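Local atomic coordinates of long form salivary protein D7L1 (Aedes aegypti, PDB entry 3DXL), a protein that binds and sequesters host biogenic amines and cysteinyl leukotrienes, among other mediators, and so helps the female mosquito to feed on blood. Residues 12-17 with 272-277; 32-37 with 48-53. One frame throughout, in Å; residues are numbered along the deposited sequence.

Contact 1. Residues 12-17 with 272-277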
loop_
_atom_site.group_PDB
_atom_site.type_symbol
_atom_site.label_atom_id
_atom_site.label_comp_id
_atom_site.label_asym_id
_atom_site.label_seq_id
_atom_site.Cartn_x
_atom_site.Cartn_y
_atom_site.Cartn_z
ATOM N N ILE A 12 3.354 1.811 -3.053
ATOM C CA ILE A 12 3.095 2.109 -4.462
ATOM C C ILE A 12 4.111 1.447 -5.387
ATOM O O ILE A 12 3.742 0.751 -6.333
ATOM C CB ILE A 12 3.035 3.641 -4.718
ATOM C CG1 ILE A 12 1.757 4.220 -4.106
ATOM C CG2 ILE A 12 3.122 3.943 -6.222
ATOM C CD1 ILE A 12 1.714 5.740 -4.046
ATOM N N PHE A 13 5.397 1.648 -5.110
ATOM C CA PHE A 13 6.404 1.118 -6.012
ATOM C C PHE A 13 6.331 -0.410 -6.075
ATOM O O PHE A 13 6.348 -1.007 -7.152
ATOM C CB PHE A 13 7.824 1.555 -5.618
ATOM C CG PHE A 13 8.036 3.063 -5.570
ATOM C CD1 PHE A 13 7.442 3.911 -6.495
ATOM C CD2 PHE A 13 8.836 3.616 -4.575
ATOM C CE1 PHE A 13 7.659 5.291 -6.434
ATOM C CE2 PHE A 13 9.053 4.993 -4.507
ATOM C CZ PHE A 13 8.459 5.817 -5.432
ATOM N N THR A 14 6.259 -1.046 -4.907
ATOM C CA THR A 14 6.249 -2.506 -4.876
ATOM C C THR A 14 4.979 -3.108 -5.466
ATOM O O THR A 14 5.062 -4.122 -6.164
ATOM C CB THR A 14 6.543 -3.073 -3.467
ATOM O OG1 THR A 14 5.578 -2.581 -2.533
ATOM C CG2 THR A 14 7.953 -2.691 -3.029
ATOM N N ARG A 15 3.819 -2.494 -5.211
ATOM C CA ARG A 15 2.573 -2.954 -5.823
ATOM C C ARG A 15 2.647 -2.849 -7.348
ATOM O O ARG A 15 2.282 -3.777 -8.068
ATOM C CB ARG A 15 1.360 -2.189 -5.283
ATOM C CG ARG A 15 0.042 -2.446 -6.019
ATOM C CD ARG A 15 -0.409 -3.918 -6.009
ATOM N NE ARG A 15 -0.590 -4.455 -4.659
ATOM C CZ ARG A 15 -1.694 -4.303 -3.936
ATOM N NH1 ARG A 15 -2.748 -3.654 -4.421
ATOM N NH2 ARG A 15 -1.745 -4.819 -2.714
ATOM N N CYS A 16 3.136 -1.718 -7.841
ATOM C CA CYS A 16 3.219 -1.523 -9.277
ATOM C C CYS A 16 4.216 -2.487 -9.921
ATOM O O CYS A 16 3.972 -2.980 -11.026
ATOM C CB CYS A 16 3.555 -0.069 -9.573
ATOM S SG CYS A 16 2.169 1.038 -9.226
ATOM N N MET A 17 5.311 -2.805 -9.223
ATOM C CA MET A 17 6.236 -3.808 -9.737
ATOM C C MET A 17 5.605 -5.195 -9.717
ATOM O O MET A 17 5.719 -5.942 -10.688
ATOM C CB MET A 17 7.557 -3.796 -8.978
ATOM C CG MET A 17 8.401 -2.590 -9.326
ATOM S SD MET A 17 10.080 -2.695 -8.717
ATOM C CE MET A 17 9.787 -2.348 -6.981
ATOM N N GLN A 272 4.818 -8.308 5.642
ATOM C CA GLN A 272 6.127 -8.281 6.286
ATOM C C GLN A 272 7.252 -7.912 5.329
ATOM O O GLN A 272 8.312 -7.478 5.778
ATOM C CB GLN A 272 6.448 -9.643 6.894
ATOM C CG GLN A 272 5.459 -10.094 7.960
ATOM C CD GLN A 272 5.663 -11.529 8.413
ATOM O OE1 GLN A 272 6.585 -12.215 7.977
ATOM N NE2 GLN A 272 4.776 -11.996 9.283
ATOM N N ILE A 273 7.041 -8.119 4.029
ATOM C CA ILE A 273 8.052 -7.822 3.016
ATOM C C ILE A 273 7.293 -7.290 1.813
ATOM O O ILE A 273 6.672 -8.055 1.075
ATOM C CB ILE A 273 8.851 -9.090 2.585
ATOM C CG1 ILE A 273 9.365 -9.890 3.796
ATOM C CG2 ILE A 273 10.002 -8.697 1.652
ATOM C CD1 ILE A 273 9.907 -11.263 3.439
ATOM N N TYR A 274 7.340 -5.985 1.595
ATOM C CA TYR A 274 6.546 -5.423 0.511
ATOM C C TYR A 274 6.955 -6.001 -0.850
ATOM O O TYR A 274 6.099 -6.236 -1.703
ATOM C CB TYR A 274 6.584 -3.895 0.533
ATOM C CG TYR A 274 5.642 -3.260 1.544
ATOM C CD1 TYR A 274 5.075 -4.000 2.597
ATOM C CD2 TYR A 274 5.330 -1.908 1.456
ATOM C CE1 TYR A 274 4.216 -3.409 3.505
ATOM C CE2 TYR A 274 4.487 -1.303 2.366
ATOM C CZ TYR A 274 3.929 -2.067 3.402
ATOM O OH TYR A 274 3.085 -1.481 4.314
ATOM N N ALA A 275 8.244 -6.309 -1.013
ATOM C CA ALA A 275 8.770 -6.965 -2.215
ATOM C C ALA A 275 8.625 -8.496 -2.219
ATOM O O ALA A 275 9.297 -9.175 -2.995
ATOM C CB ALA A 275 10.231 -6.567 -2.439
ATOM N N PHE A 276 7.735 -9.028 -1.370
ATOM C CA PHE A 276 7.461 -10.475 -1.237
ATOM C C PHE A 276 7.475 -11.258 -2.556
ATOM O O PHE A 276 8.114 -12.308 -2.659
ATOM C CB PHE A 276 6.108 -10.655 -0.542
ATOM C CG PHE A 276 5.767 -12.078 -0.189
ATOM C CD1 PHE A 276 6.146 -12.605 1.038
ATOM C CD2 PHE A 276 5.038 -12.875 -1.066
ATOM C CE1 PHE A 276 5.811 -13.908 1.385
ATOM C CE2 PHE A 276 4.705 -14.188 -0.723
ATOM C CZ PHE A 276 5.095 -14.696 0.502
ATOM N N ASN A 277 6.748 -10.752 -3.550
ATOM C CA ASN A 277 6.564 -11.452 -4.818
ATOM C C ASN A 277 7.450 -10.972 -5.955
ATOM O O ASN A 277 7.287 -11.435 -7.090
ATOM C CB ASN A 277 5.097 -11.366 -5.249
ATOM C CG ASN A 277 4.230 -12.426 -4.595
ATOM O OD1 ASN A 277 4.651 -13.569 -4.451
ATOM N ND2 ASN A 277 3.001 -12.061 -4.234
#

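Contact 2. Residues 32-37 with 48-53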
loop_
_atom_site.group_PDB
_atom_site.type_symbol
_atom_site.label_atom_id
_atom_site.label_comp_id
_atom_site.label_asym_id
_atom_site.label_seq_id
_atom_site.Cartn_x
_atom_site.Cartn_y
_atom_site.Cartn_z
ATOM N N ALA A 32 15.809 -5.083 -11.120
ATOM C CA ALA A 32 17.046 -4.416 -10.711
ATOM C C ALA A 32 17.101 -2.955 -11.152
ATOM O O ALA A 32 17.620 -2.107 -10.427
ATOM C CB ALA A 32 18.256 -5.174 -11.229
ATOM N N LYS A 33 16.582 -2.675 -12.347
ATOM C CA LYS A 33 16.542 -1.316 -12.881
ATOM C C LYS A 33 15.427 -0.496 -12.250
ATOM O O LYS A 33 15.664 0.607 -11.744
ATOM C CB LYS A 33 16.371 -1.347 -14.396
ATOM C CG LYS A 33 17.618 -1.803 -15.136
ATOM C CD LYS A 33 17.432 -1.812 -16.650
ATOM C CE LYS A 33 16.798 -3.108 -17.141
ATOM N NZ LYS A 33 16.966 -3.300 -18.610
ATOM N N TRP A 34 14.205 -1.020 -12.275
ATOM C CA TRP A 34 13.067 -0.262 -11.763
ATOM C C TRP A 34 13.247 0.142 -10.296
ATOM O O TRP A 34 12.891 1.255 -9.908
ATOM C CB TRP A 34 11.758 -1.034 -11.931
ATOM C CG TRP A 34 11.392 -1.421 -13.338
ATOM C CD1 TRP A 34 12.051 -1.100 -14.504
ATOM C CD2 TRP A 34 10.263 -2.215 -13.724
ATOM N NE1 TRP A 34 11.391 -1.652 -15.578
ATOM C CE2 TRP A 34 10.291 -2.339 -15.129
ATOM C CE3 TRP A 34 9.215 -2.819 -13.012
ATOM C CZ2 TRP A 34 9.320 -3.057 -15.838
ATOM C CZ3 TRP A 34 8.253 -3.534 -13.716
ATOM C CH2 TRP A 34 8.309 -3.645 -15.114
ATOM N N LYS A 35 13.814 -0.757 -9.494
ATOM C CA LYS A 35 14.081 -0.470 -8.072
ATOM C C LYS A 35 14.925 0.775 -7.887
ATOM O O LYS A 35 14.761 1.491 -6.895
ATOM C CB LYS A 35 14.806 -1.629 -7.390
ATOM C CG LYS A 35 13.959 -2.833 -7.100
ATOM C CD LYS A 35 14.664 -3.762 -6.120
ATOM C CE LYS A 35 16.180 -3.761 -6.286
ATOM N NZ LYS A 35 16.830 -4.639 -5.273
ATOM N N GLU A 36 15.832 1.003 -8.834
ATOM C CA GLU A 36 16.793 2.098 -8.774
ATOM C C GLU A 36 16.323 3.335 -9.541
ATOM O O GLU A 36 17.124 4.228 -9.847
ATOM C CB GLU A 36 18.157 1.629 -9.298
ATOM C CG GLU A 36 18.754 0.419 -8.554
ATOM C CD GLU A 36 18.875 0.624 -7.048
ATOM O OE1 GLU A 36 19.349 1.698 -6.621
ATOM O OE2 GLU A 36 18.509 -0.301 -6.288
ATOM N N TRP A 37 15.025 3.386 -9.842
ATOM C CA TRP A 37 14.430 4.512 -10.570
ATOM C C TRP A 37 14.936 4.610 -12.022
ATOM O O TRP A 37 14.953 5.685 -12.622
ATOM C CB TRP A 37 14.627 5.823 -9.791
ATOM C CG TRP A 37 13.732 5.946 -8.584
ATOM C CD1 TRP A 37 13.690 5.116 -7.486
ATOM C CD2 TRP A 37 12.753 6.958 -8.355
ATOM N NE1 TRP A 37 12.741 5.560 -6.601
ATOM C CE2 TRP A 37 12.147 6.686 -7.106
ATOM C CE3 TRP A 37 12.319 8.070 -9.088
ATOM C CZ2 TRP A 37 11.139 7.496 -6.573
ATOM C CZ3 TRP A 37 11.319 8.870 -8.564
ATOM C CH2 TRP A 37 10.731 8.575 -7.319
ATOM N N GLN A 48 6.309 0.300 -19.468
ATOM C CA GLN A 48 5.343 1.357 -19.717
ATOM C C GLN A 48 4.178 1.295 -18.733
ATOM O O GLN A 48 3.776 2.312 -18.168
ATOM C CB GLN A 48 4.853 1.295 -21.158
ATOM C CG GLN A 48 5.976 1.563 -22.150
ATOM C CD GLN A 48 5.680 1.085 -23.550
ATOM O OE1 GLN A 48 4.552 0.723 -23.884
ATOM N NE2 GLN A 48 6.712 1.085 -24.390
ATOM N N CYS A 49 3.649 0.095 -18.506
ATOM C CA CYS A 49 2.530 -0.041 -17.581
ATOM C C CYS A 49 2.953 0.110 -16.130
ATOM O O CYS A 49 2.187 0.628 -15.323
ATOM C CB CYS A 49 1.780 -1.354 -17.797
ATOM S SG CYS A 49 0.768 -1.347 -19.300
ATOM N N PHE A 50 4.169 -0.324 -15.802
ATOM C CA PHE A 50 4.738 -0.045 -14.479
ATOM C C PHE A 50 4.767 1.468 -14.225
ATOM O O PHE A 50 4.319 1.952 -13.184
ATOM C CB PHE A 50 6.156 -0.618 -14.354
ATOM C CG PHE A 50 6.927 -0.075 -13.176
ATOM C CD1 PHE A 50 6.520 -0.345 -11.871
ATOM C CD2 PHE A 50 8.064 0.718 -13.363
ATOM C CE1 PHE A 50 7.213 0.177 -10.783
ATOM C CE2 PHE A 50 8.770 1.226 -12.275
ATOM C CZ PHE A 50 8.340 0.957 -10.982
ATOM N N GLY A 51 5.309 2.220 -15.181
ATOM C CA GLY A 51 5.409 3.668 -15.039
ATOM C C GLY A 51 4.045 4.312 -14.903
ATOM O O GLY A 51 3.837 5.153 -14.038
ATOM N N LYS A 52 3.102 3.917 -15.756
ATOM C CA LYS A 52 1.746 4.449 -15.658
ATOM C C LYS A 52 1.149 4.150 -14.281
ATOM O O LYS A 52 0.518 5.007 -13.674
ATOM C CB LYS A 52 0.834 3.907 -16.766
ATOM C CG LYS A 52 -0.597 4.438 -16.679
ATOM C CD LYS A 52 -1.580 3.663 -17.553
ATOM C CE LYS A 52 -3.015 3.831 -17.037
ATOM N NZ LYS A 52 -4.040 3.196 -17.906
ATOM N N CYS A 53 1.345 2.923 -13.798
ATOM C CA CYS A 53 0.838 2.516 -12.481
ATOM C C CYS A 53 1.320 3.451 -11.375
ATOM O O CYS A 53 0.530 3.915 -10.550
ATOM C CB CYS A 53 1.264 1.075 -12.187
ATOM S SG CYS A 53 0.753 0.385 -10.586
#

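Contact 1. Residues 12-17 with 272-277
T14, on helix 6-20 of the N-terminal odorant-binding-protein domain, meets Y274 and A275 in the loop that follows helix 257-271, so the contact joins the two PBP/GOBP-type halves of this long-form D7 protein. The loop bends here through a type I turn from I273 to F276, closed by the bond from F276 N to I273 O at 2.8 Å, and it is the middle of this turn that faces the helix.

The touch is van der Waals in kind. T14 OG1 lies 3.5 Å from Y274 CB and approaches the ring obliquely, with Y274 CG and CD2 each 4.1 Å from T14 OG1. The methyl CG2 of T14 bridges the two loop residues, 4.0 Å from Y274 CB and 4.2 Å from A275 N, while T14 CB sits 3.6 Å from Y274 O.

Both hydroxyls find their hydrogen-bond partners outside the two segments. With chi1 at 58°, the T14 hydroxyl is placed between its own backbone N and carbonyl carbon, where it hydrogen-bonds to L10 O one turn back in the same helix. Y274 starts toward the helix but its ring runs on past T14. R147 adds a cation-pi contact to that ring, and the phenol OH hydrogen-bonds to E7 OE2, a second tie to helix 6-20.

Contact 2. Residues 32-37 with 48-53
W34 and F50 lay their rings face against face in an offset stack, the planes 4° from parallel and the centroid of the six-membered indole ring 4.4 Å from that of the phenyl. The rings are slipped, so W34 CE3 stands over F50 CG at 3.6 Å and the phenyl reaches back toward the other side chain's root, with F50 CE2 3.8 Å from W34 CB. At the opposite end of the overlap F50 CB makes a CH-pi contact over the benzo ring, 3.9 Å from its centroid. F50 CG is anti to the backbone N (chi1 165°), which carries the ring out across the gap between helices 27-34 and 45-58 in the N-terminal PBP/GOBP domain. M17 of helix 6-20 touches both aromatic side chains, and W34 NE1 is hydrogen-bonded to E40 O.

Beyond this buried pair no other side chain touches across the two segments. A32 and K35 are exposed, and helix 27-34 ends in a Schellman motif whose C-prime residue, W37, has positive phi, with I38 N hydrogen-bonded to K33 O and W37 N to W34 O. W37, part of the leukotriene E4 site, sets out from the backbone away from 48-53.

In the fold
Helix 6-20 links the two sites, whose centres are about 12 Å apart. One side of it meets the C-terminal half in contact 1; elsewhere on its surface C16 is joined by a disulfide to C53 of contact 2. Contact 2 is a buried aromatic stack within one domain, between elements close in sequence. Contact 1, partly buried and nearer the centre of the chain, brings together segments some 255 residues apart through a small threonine-to-turn touch whose hydroxyls are bonded outside the pair. F13, in the first helix, also packs on W37 of the leukotriene site, their ring planes at about 75°.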